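Local coordinates for type C neurotoxin (Clostridium botulinum, PDB 3PME), which probably binds gangliosides and perhaps phosphatidylethanolamine on nerve-cell membranes, as the receptor-binding domain of a botulinum C/D mosaic neurotoxin, at residues S70-I75 against N211-G216; W111-I116 against E165-L170; Y152-I157 against S202-N207. One frame throughout, in Å; residues are numbered along the deposited sequence.

Interaction 1: S70-I75 against N211-G216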
loop_
_atom_site.group_PDB
_atom_site.type_symbol
_atom_site.label_atom_id
_atom_site.label_comp_id
_atom_site.label_asym_id
_atom_site.label_seq_id
_atom_site.Cartn_x
_atom_site.Cartn_y
_atom_site.Cartn_z
ATOM N N SER A 70 21.262 -5.603 9.108
ATOM C CA SER A 70 20.181 -4.982 8.361
ATOM C C SER A 70 18.889 -5.162 9.140
ATOM O O SER A 70 18.692 -6.167 9.824
ATOM C CB SER A 70 20.042 -5.592 6.968
ATOM O OG SER A 70 21.278 -5.532 6.256
ATOM N N VAL A 71 18.008 -4.180 9.030
ATOM C CA VAL A 71 16.703 -4.275 9.645
ATOM C C VAL A 71 15.699 -4.020 8.528
ATOM O O VAL A 71 15.850 -3.051 7.791
ATOM C CB VAL A 71 16.537 -3.214 10.741
ATOM C CG1 VAL A 71 15.141 -3.288 11.309
ATOM C CG2 VAL A 71 17.613 -3.393 11.845
ATOM N N SER A 72 14.701 -4.884 8.371
ATOM C CA SER A 72 13.683 -4.647 7.355
ATOM C C SER A 72 12.284 -4.843 7.923
ATOM O O SER A 72 12.080 -5.648 8.819
ATOM C CB SER A 72 13.895 -5.543 6.136
ATOM O OG SER A 72 13.600 -6.900 6.432
ATOM N N PHE A 73 11.325 -4.085 7.404
ATOM C CA PHE A 73 9.927 -4.208 7.823
ATOM C C PHE A 73 9.112 -3.302 6.934
ATOM O O PHE A 73 9.668 -2.422 6.281
ATOM C CB PHE A 73 9.741 -3.760 9.279
ATOM C CG PHE A 73 10.228 -2.355 9.557
ATOM C CD1 PHE A 73 11.556 -2.128 9.901
ATOM C CD2 PHE A 73 9.367 -1.270 9.489
ATOM C CE1 PHE A 73 12.020 -0.848 10.154
ATOM C CE2 PHE A 73 9.816 0.023 9.745
ATOM C CZ PHE A 73 11.163 0.240 10.077
ATOM N N TRP A 74 7.794 -3.506 6.903
ATOM C CA TRP A 74 6.905 -2.554 6.248
ATOM C C TRP A 74 6.197 -1.767 7.331
ATOM O O TRP A 74 5.958 -2.277 8.425
ATOM C CB TRP A 74 5.847 -3.271 5.396
ATOM C CG TRP A 74 6.410 -4.155 4.344
ATOM C CD1 TRP A 74 7.151 -5.286 4.530
ATOM C CD2 TRP A 74 6.271 -3.992 2.930
ATOM N NE1 TRP A 74 7.480 -5.835 3.322
ATOM C CE2 TRP A 74 6.959 -5.057 2.319
ATOM C CE3 TRP A 74 5.623 -3.048 2.119
ATOM C CZ2 TRP A 74 7.030 -5.201 0.934
ATOM C CZ3 TRP A 74 5.687 -3.196 0.742
ATOM C CH2 TRP A 74 6.384 -4.265 0.163
ATOM N N ILE A 75 5.825 -0.533 7.024
ATOM C CA ILE A 75 5.110 0.294 7.979
ATOM C C ILE A 75 3.999 1.077 7.260
ATOM O O ILE A 75 4.103 1.379 6.065
ATOM C CB ILE A 75 6.094 1.234 8.734
ATOM C CG1 ILE A 75 5.429 1.889 9.954
ATOM C CG2 ILE A 75 6.737 2.248 7.772
ATOM C CD1 ILE A 75 6.444 2.486 10.942
ATOM N N ASN A 211 16.094 -5.943 -2.591
ATOM C CA ASN A 211 14.996 -6.026 -3.551
ATOM C C ASN A 211 14.333 -7.398 -3.645
ATOM O O ASN A 211 13.143 -7.499 -3.942
ATOM C CB ASN A 211 15.431 -5.491 -4.912
ATOM C CG ASN A 211 15.439 -3.973 -4.944
ATOM O OD1 ASN A 211 16.453 -3.330 -4.632
ATOM N ND2 ASN A 211 14.298 -3.389 -5.285
ATOM N N ILE A 212 15.092 -8.445 -3.369
ATOM C CA ILE A 212 14.507 -9.776 -3.298
ATOM C C ILE A 212 13.542 -9.869 -2.116
ATOM O O ILE A 212 12.437 -10.395 -2.252
ATOM C CB ILE A 212 15.596 -10.854 -3.213
ATOM C CG1 ILE A 212 16.348 -10.914 -4.544
ATOM C CG2 ILE A 212 14.987 -12.208 -2.900
ATOM C CD1 ILE A 212 17.552 -11.828 -4.520
ATOM N N VAL A 213 13.951 -9.341 -0.966
ATOM C CA VAL A 213 13.066 -9.292 0.197
ATOM C C VAL A 213 11.807 -8.470 -0.113
ATOM O O VAL A 213 10.688 -8.921 0.119
ATOM C CB VAL A 213 13.783 -8.740 1.447
ATOM C CG1 VAL A 213 12.829 -8.709 2.650
ATOM C CG2 VAL A 213 15.010 -9.584 1.779
ATOM N N TYR A 214 11.997 -7.278 -0.658
ATOM C CA TYR A 214 10.890 -6.406 -1.057
ATOM C C TYR A 214 9.890 -7.105 -1.979
ATOM O O TYR A 214 8.683 -7.122 -1.707
ATOM C CB TYR A 214 11.457 -5.157 -1.736
ATOM C CG TYR A 214 10.456 -4.171 -2.317
ATOM C CD1 TYR A 214 9.432 -3.625 -1.542
ATOM C CD2 TYR A 214 10.583 -3.736 -3.632
ATOM C CE1 TYR A 214 8.543 -2.687 -2.085
ATOM C CE2 TYR A 214 9.712 -2.818 -4.178
ATOM C CZ TYR A 214 8.689 -2.295 -3.405
ATOM O OH TYR A 214 7.838 -1.372 -3.964
ATOM N N GLU A 215 10.376 -7.687 -3.068
ATOM C CA GLU A 215 9.455 -8.287 -4.036
ATOM C C GLU A 215 8.768 -9.539 -3.491
ATOM O O GLU A 215 7.610 -9.831 -3.830
ATOM C CB GLU A 215 10.159 -8.563 -5.361
ATOM C CG GLU A 215 10.677 -7.297 -6.012
ATOM C CD GLU A 215 10.521 -7.299 -7.516
ATOM O OE1 GLU A 215 9.758 -8.139 -8.038
ATOM O OE2 GLU A 215 11.156 -6.453 -8.176
ATOM N N GLY A 216 9.468 -10.270 -2.634
ATOM C CA GLY A 216 8.883 -11.428 -1.993
ATOM C C GLY A 216 7.706 -10.996 -1.145
ATOM O O GLY A 216 6.619 -11.574 -1.213
#
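The indole of Trp74 and the phenol ring of Tyr214 lie with their planes nearly parallel, 25° apart, but slid so far that they barely overlap; the centroid of the six-membered indole ring is 5.5 Å from that of the tyrosine. At the edge of the indole, in its plane, lies the carbonyl oxygen of Tyr214, 3.7 Å from Trp74 CZ2. The pair packs the helix 207-218 onto strand 68-77 of the lectin-like (concanavalin-type) beta-sandwich, close to the passage into the C-terminal trefoil half.

Trp74 CG sits beside the backbone N (chi1 -58°), and the ring extends from the strand until its far corner arrives at the helix. Tyr214 points its CG opposite its own backbone N (chi1 176°), which brings the CD1-CE1 side of the phenol across that corner; the two side chains run at roughly a right angle to each other. The indole is held from elsewhere too. Its NE1 donates to Gln217 OE1, on the same helix, which ties its polar side to the partner it packs on, while Arg196 makes a cation-pi contact with it. It also touches Tyr354 of the C-terminal trefoil part.

Two residues back along the strand, the side chain of Ser72 points to that of Val213, a looser approach with Ser72 OG 4.3 Å from Val213 CG1. No hydrogen bond joins the two segments directly, and their closest approach is Trp74 CH2 to Tyr214 CE1, at 3.5 Å.

Interaction 2: W111-I116 against E165-L170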
loop_
_atom_site.group_PDB
_atom_site.type_symbol
_atom_site.label_atom_id
_atom_site.label_comp_id
_atom_site.label_asym_id
_atom_site.label_seq_id
_atom_site.Cartn_x
_atom_site.Cartn_y
_atom_site.Cartn_z
ATOM N N TRP A 111 15.575 6.917 11.923
ATOM C CA TRP A 111 16.318 5.821 12.529
ATOM C C TRP A 111 17.529 6.406 13.220
ATOM O O TRP A 111 18.285 7.163 12.621
ATOM C CB TRP A 111 16.759 4.822 11.462
ATOM C CG TRP A 111 17.791 3.819 11.935
ATOM C CD1 TRP A 111 19.145 3.971 11.915
ATOM C CD2 TRP A 111 17.541 2.517 12.465
ATOM N NE1 TRP A 111 19.759 2.840 12.409
ATOM C CE2 TRP A 111 18.793 1.933 12.751
ATOM C CE3 TRP A 111 16.381 1.784 12.719
ATOM C CZ2 TRP A 111 18.916 0.652 13.287
ATOM C CZ3 TRP A 111 16.508 0.503 13.249
ATOM C CH2 TRP A 111 17.763 -0.046 13.520
ATOM N N ILE A 112 17.689 6.059 14.491
ATOM C CA ILE A 112 18.699 6.678 15.333
ATOM C C ILE A 112 19.636 5.620 15.886
ATOM O O ILE A 112 19.185 4.574 16.351
ATOM C CB ILE A 112 18.021 7.411 16.509
ATOM C CG1 ILE A 112 17.218 8.611 15.993
ATOM C CG2 ILE A 112 19.062 7.838 17.562
ATOM C CD1 ILE A 112 18.026 9.867 15.882
ATOM N N LEU A 113 20.934 5.902 15.828
ATOM C CA LEU A 113 21.962 5.049 16.415
ATOM C C LEU A 113 22.752 5.909 17.380
ATOM O O LEU A 113 23.246 6.976 17.004
ATOM C CB LEU A 113 22.904 4.487 15.344
ATOM C CG LEU A 113 23.935 3.467 15.849
ATOM C CD1 LEU A 113 23.240 2.188 16.314
ATOM C CD2 LEU A 113 24.972 3.128 14.762
ATOM N N GLN A 114 22.870 5.456 18.627
ATOM C CA GLN A 114 23.415 6.308 19.681
ATOM C C GLN A 114 24.526 5.616 20.454
ATOM O O GLN A 114 24.364 4.478 20.908
ATOM C CB GLN A 114 22.290 6.729 20.616
ATOM C CG GLN A 114 22.706 7.656 21.731
ATOM C CD GLN A 114 21.499 8.329 22.335
ATOM O OE1 GLN A 114 20.804 9.090 21.657
ATOM N NE2 GLN A 114 21.228 8.043 23.597
ATOM N N ASP A 115 25.656 6.310 20.604
ATOM C CA ASP A 115 26.815 5.741 21.288
ATOM C C ASP A 115 26.795 5.949 22.802
ATOM O O ASP A 115 25.860 6.537 23.362
ATOM C CB ASP A 115 28.137 6.214 20.650
ATOM C CG ASP A 115 28.501 7.678 20.973
ATOM O OD1 ASP A 115 27.974 8.286 21.923
ATOM O OD2 ASP A 115 29.392 8.209 20.269
ATOM N N ILE A 116 27.842 5.469 23.463
ATOM C CA ILE A 116 27.847 5.459 24.922
ATOM C C ILE A 116 28.050 6.841 25.555
ATOM O O ILE A 116 27.920 6.994 26.774
ATOM C CB ILE A 116 28.842 4.409 25.477
ATOM C CG1 ILE A 116 30.206 4.524 24.790
ATOM C CG2 ILE A 116 28.290 3.007 25.265
ATOM C CD1 ILE A 116 31.023 5.740 25.212
ATOM N N GLU A 165 24.253 7.978 6.245
ATOM C CA GLU A 165 24.836 8.738 7.338
ATOM C C GLU A 165 26.063 8.017 7.866
ATOM O O GLU A 165 26.071 6.802 8.050
ATOM C CB GLU A 165 23.817 8.960 8.463
ATOM C CG GLU A 165 24.322 9.882 9.564
ATOM C CD GLU A 165 24.324 11.340 9.147
ATOM O OE1 GLU A 165 23.682 11.669 8.128
ATOM O OE2 GLU A 165 24.953 12.161 9.847
ATOM N N ARG A 166 27.116 8.782 8.110
ATOM C CA ARG A 166 28.360 8.209 8.588
ATOM C C ARG A 166 28.206 7.793 10.045
ATOM O O ARG A 166 27.657 8.545 10.846
ATOM C CB ARG A 166 29.469 9.248 8.440
ATOM C CG ARG A 166 30.852 8.758 8.756
ATOM C CD ARG A 166 31.873 9.782 8.267
ATOM N NE ARG A 166 31.694 11.089 8.896
ATOM C CZ ARG A 166 30.960 12.081 8.395
ATOM N NH1 ARG A 166 30.318 11.930 7.240
ATOM N NH2 ARG A 166 30.863 13.229 9.055
ATOM N N ILE A 167 28.663 6.591 10.380
ATOM C CA ILE A 167 28.633 6.145 11.771
ATOM C C ILE A 167 30.002 5.678 12.254
ATOM O O ILE A 167 30.174 5.367 13.428
ATOM C CB ILE A 167 27.585 5.029 12.022
ATOM C CG1 ILE A 167 27.830 3.824 11.107
ATOM C CG2 ILE A 167 26.163 5.566 11.844
ATOM C CD1 ILE A 167 27.022 2.600 11.476
ATOM N N GLU A 168 30.969 5.642 11.340
ATOM C CA GLU A 168 32.307 5.178 11.668
ATOM C C GLU A 168 32.950 6.104 12.689
ATOM O O GLU A 168 33.907 5.725 13.364
ATOM C CB GLU A 168 33.170 5.117 10.404
ATOM C CG GLU A 168 34.515 4.436 10.604
ATOM C CD GLU A 168 35.428 4.581 9.398
ATOM O OE1 GLU A 168 35.145 5.449 8.537
ATOM O OE2 GLU A 168 36.428 3.832 9.317
ATOM N N ASP A 169 32.419 7.316 12.803
ATOM C CA ASP A 169 32.952 8.311 13.726
ATOM C C ASP A 169 32.278 8.314 15.108
ATOM O O ASP A 169 32.702 9.042 16.005
ATOM C CB ASP A 169 32.886 9.712 13.099
ATOM C CG ASP A 169 31.473 10.110 12.687
ATOM O OD1 ASP A 169 30.684 9.231 12.272
ATOM O OD2 ASP A 169 31.155 11.316 12.765
ATOM N N LEU A 170 31.220 7.530 15.283
ATOM C CA LEU A 170 30.639 7.375 16.616
ATOM C C LEU A 170 31.657 6.666 17.488
ATOM O O LEU A 170 32.540 5.969 16.991
ATOM C CB LEU A 170 29.353 6.539 16.577
ATOM C CG LEU A 170 28.084 7.215 16.052
ATOM C CD1 LEU A 170 26.910 6.226 16.022
ATOM C CD2 LEU A 170 27.736 8.427 16.882
#
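The carboxylate of Asp115, which packs against Leu170, is gripped by three backbone N-H groups. OD1 accepts from Asn117, forming an Asx turn, and from Lys119, whereas OD2 accepts from Asp171, the residue that follows Leu170 in the chain. One acidic side chain therefore orders the loop leaving strand 108-114 and also holds the chain just past the facing turn, which satisfies a buried carboxylate with backbone N-H groups. Its CG stands between the backbone N and the carbonyl carbon (chi1 74°), a rotation that carries OD2 across to within 3.8 Å of Leu170 CD2.

Beyond this polar grip the contact is aliphatic. Leu170 turns its other methyl, CD1, to strand 108-114, where it lies 3.9 Å from Leu113 CD2 and equally far from the carbonyl oxygen of Leu113. The same Leu113 methyl receives Ile167 from another direction, with Ile167 CD1 at 3.9 Å, and those two side chains cross at about a right angle. Leu113 CD2 thus fits between two residues brought to one side by the type I turn Ile167-Leu170, which Leu170 N closes by donating to Ile167 O at 3.0 Å. Asp169 OD2, in the same turn, forms a salt bridge with Lys121 NZ.

Met153 touches both Leu113 and Ile167, so the cluster belongs to the layer of side chains between strand 108-114 of the five-stranded sheet and the end of strand 160-166 in the larger sheet, the sheet-on-sheet packing of a lectin-like beta-sandwich.

Interaction 3: Y152-I157 against S202-N207. With SO4 (sulfate ion), chain B.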
loop_
_atom_site.group_PDB
_atom_site.type_symbol
_atom_site.label_atom_id
_atom_site.label_comp_id
_atom_site.label_asym_id
_atom_site.label_seq_id
_atom_site.Cartn_x
_atom_site.Cartn_y
_atom_site.Cartn_z
ATOM N N TYR A 152 28.918 3.328 7.225
ATOM C CA TYR A 152 27.645 4.035 7.124
ATOM C C TYR A 152 26.440 3.222 7.536
ATOM O O TYR A 152 26.430 1.989 7.488
ATOM C CB TYR A 152 27.433 4.528 5.685
ATOM C CG TYR A 152 28.636 5.279 5.228
ATOM C CD1 TYR A 152 29.729 4.600 4.739
ATOM C CD2 TYR A 152 28.715 6.652 5.368
ATOM C CE1 TYR A 152 30.854 5.268 4.378
ATOM C CE2 TYR A 152 29.856 7.334 4.998
ATOM C CZ TYR A 152 30.915 6.619 4.501
ATOM O OH TYR A 152 32.082 7.238 4.121
ATOM N N MET A 153 25.407 3.939 7.941
ATOM C CA MET A 153 24.087 3.335 7.949
ATOM C C MET A 153 23.305 3.948 6.796
ATOM O O MET A 153 23.486 5.115 6.456
ATOM C CB MET A 153 23.408 3.514 9.294
ATOM C CG MET A 153 23.261 4.928 9.750
ATOM S SD MET A 153 22.535 4.916 11.393
ATOM C CE MET A 153 22.332 6.671 11.638
ATOM N N LYS A 154 22.459 3.142 6.167
ATOM C CA LYS A 154 21.793 3.547 4.948
ATOM C C LYS A 154 20.323 3.195 5.045
ATOM O O LYS A 154 19.969 2.154 5.587
ATOM C CB LYS A 154 22.410 2.844 3.744
ATOM C CG LYS A 154 23.825 3.356 3.415
ATOM C CD LYS A 154 24.651 2.327 2.625
ATOM C CE LYS A 154 24.264 2.252 1.156
ATOM N NZ LYS A 154 25.019 1.164 0.446
ATOM N N LEU A 155 19.496 4.085 4.517
ATOM C CA LEU A 155 18.049 3.917 4.545
ATOM C C LEU A 155 17.508 3.684 3.147
ATOM O O LEU A 155 17.700 4.512 2.244
ATOM C CB LEU A 155 17.406 5.169 5.137
ATOM C CG LEU A 155 15.879 5.186 5.103
ATOM C CD1 LEU A 155 15.334 3.976 5.825
ATOM C CD2 LEU A 155 15.400 6.460 5.760
ATOM N N TYR A 156 16.821 2.552 2.982
ATOM C CA TYR A 156 16.186 2.177 1.721
ATOM C C TYR A 156 14.680 2.239 1.903
ATOM O O TYR A 156 14.171 1.819 2.935
ATOM C CB TYR A 156 16.547 0.746 1.327
ATOM C CG TYR A 156 17.996 0.573 0.938
ATOM C CD1 TYR A 156 18.989 0.541 1.906
ATOM C CD2 TYR A 156 18.367 0.445 -0.391
ATOM C CE1 TYR A 156 20.322 0.384 1.558
ATOM C CE2 TYR A 156 19.718 0.301 -0.753
ATOM C CZ TYR A 156 20.678 0.264 0.240
ATOM O OH TYR A 156 22.019 0.125 -0.087
ATOM N N ILE A 157 13.996 2.773 0.897
ATOM C CA ILE A 157 12.527 2.796 0.863
ATOM C C ILE A 157 12.075 2.084 -0.402
ATOM O O ILE A 157 12.445 2.469 -1.518
ATOM C CB ILE A 157 11.963 4.239 0.881
ATOM C CG1 ILE A 157 12.392 4.977 2.151
ATOM C CG2 ILE A 157 10.417 4.213 0.737
ATOM C CD1 ILE A 157 11.843 4.350 3.439
ATOM N N SER A 202 22.075 -10.438 10.303
ATOM C CA SER A 202 23.421 -10.247 10.844
ATOM C C SER A 202 24.432 -9.933 9.749
ATOM O O SER A 202 25.621 -10.228 9.873
ATOM C CB SER A 202 23.869 -11.498 11.593
ATOM O OG SER A 202 23.903 -12.595 10.700
ATOM N N LYS A 203 23.956 -9.348 8.662
ATOM C CA LYS A 203 24.836 -8.883 7.607
ATOM C C LYS A 203 24.213 -7.658 6.964
ATOM O O LYS A 203 23.023 -7.388 7.148
ATOM C CB LYS A 203 25.049 -9.976 6.559
ATOM C CG LYS A 203 23.784 -10.353 5.816
ATOM C CD LYS A 203 23.987 -11.559 4.913
ATOM C CE LYS A 203 24.483 -11.166 3.540
ATOM N NZ LYS A 203 24.494 -12.354 2.638
ATOM N N GLU A 204 25.022 -6.932 6.207
ATOM C CA GLU A 204 24.568 -5.813 5.408
ATOM C C GLU A 204 24.064 -6.366 4.078
ATOM O O GLU A 204 24.844 -6.880 3.276
ATOM C CB GLU A 204 25.736 -4.842 5.188
ATOM C CG GLU A 204 25.441 -3.697 4.253
ATOM C CD GLU A 204 26.662 -2.837 3.990
ATOM O OE1 GLU A 204 27.685 -3.029 4.685
ATOM O OE2 GLU A 204 26.596 -1.981 3.083
ATOM N N LEU A 205 22.753 -6.296 3.849
ATOM C CA LEU A 205 22.185 -6.875 2.639
ATOM C C LEU A 205 22.557 -6.035 1.426
ATOM O O LEU A 205 22.530 -4.806 1.493
ATOM C CB LEU A 205 20.662 -6.962 2.739
ATOM C CG LEU A 205 20.064 -7.918 3.770
ATOM C CD1 LEU A 205 18.541 -7.907 3.663
ATOM C CD2 LEU A 205 20.603 -9.322 3.578
ATOM N N SER A 206 22.900 -6.696 0.327
ATOM C CA SER A 206 23.181 -6.000 -0.927
ATOM C C SER A 206 21.908 -5.353 -1.462
ATOM O O SER A 206 20.809 -5.719 -1.066
ATOM C CB SER A 206 23.718 -6.977 -1.969
ATOM O OG SER A 206 22.715 -7.897 -2.356
ATOM N N ASN A 207 22.053 -4.394 -2.366
ATOM C CA ASN A 207 20.891 -3.825 -3.027
ATOM C C ASN A 207 20.040 -4.904 -3.677
ATOM O O ASN A 207 18.808 -4.864 -3.610
ATOM C CB ASN A 207 21.316 -2.789 -4.055
ATOM C CG ASN A 207 21.888 -1.553 -3.407
ATOM O OD1 ASN A 207 21.992 -1.485 -2.183
ATOM N ND2 ASN A 207 22.247 -0.564 -4.216
HETATM S S SO4 B . 25.522 -2.593 -3.110
HETATM O O1 SO4 B . 25.536 -1.969 -1.788
HETATM O O2 SO4 B . 26.833 -3.187 -3.360
HETATM O O3 SO4 B . 24.504 -3.633 -3.150
HETATM O O4 SO4 B . 25.235 -1.579 -4.121
HETATM O O HOH W 1 24.193 -1.129 2.247
#
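Tyr156 and Asn207 meet crosswise: the side chains run at about a right angle and the phenol and amide planes are turned 73° apart. In this attitude the phenol OH of Tyr156 donates a short hydrogen bond of 2.6 Å to Asn207 OD1, approaching the C=O at 145° and slightly tilted from the carbonyl plane.

Lys154, two residues earlier on the same strand, bends its chain at chi3 (77°), which brings the ammonium group out in front of the tyrosine hydroxyl. Its NZ makes a weak hydrogen bond of 3.2 Å to Tyr156 OH. Toward Glu204 the amine stops short of a salt bridge, with NZ 4.4 Å from OE2, and a water spans the gap: Lys154 NZ donates to it at 3.0 Å and it donates to Glu204 OE2 at 2.7 Å. The other carboxylate oxygen, Glu204 OE1, accepts a hydrogen bond from Asn148 ND2.

A sulfate, probably from the crystallisation liquor, sits at the helix start, where Asn207 N donates almost straight to its O3 at 2.7 Å. The N-terminal end of the helix and the nearby lysine would both be expected to attract this anion.

Ser206, the N-cap, accepts from Asp209 N through its OG. The contact joins strand 152-157, which lies between strands 141-148 and 160-166, to the link from strand 193-201 into helix 207-218.

All three contacts reach the same large sheet of the lectin-like half. Interactions 1 and 3 are closest, their centres about 11 Å apart, and share the link and helix after strand 193-201: Ser70 OG bonds to Lys203 O at 2.7 Å and to Leu205 N at 2.9 Å. Interaction 2 lies on the other side of interaction 3, about 14 Å away centre to centre, and is joined to it through the paired strands 152-157 and 160-166, with Glu165 O 2.9 Å from Met153 N. From interaction 2, Trp111 of the facing sheet reaches strands of both others, with CH2 3.7 Å from Val71 CG2 and CD1 3.6 Å from Met153 SD. The sulfate belongs to interaction 3.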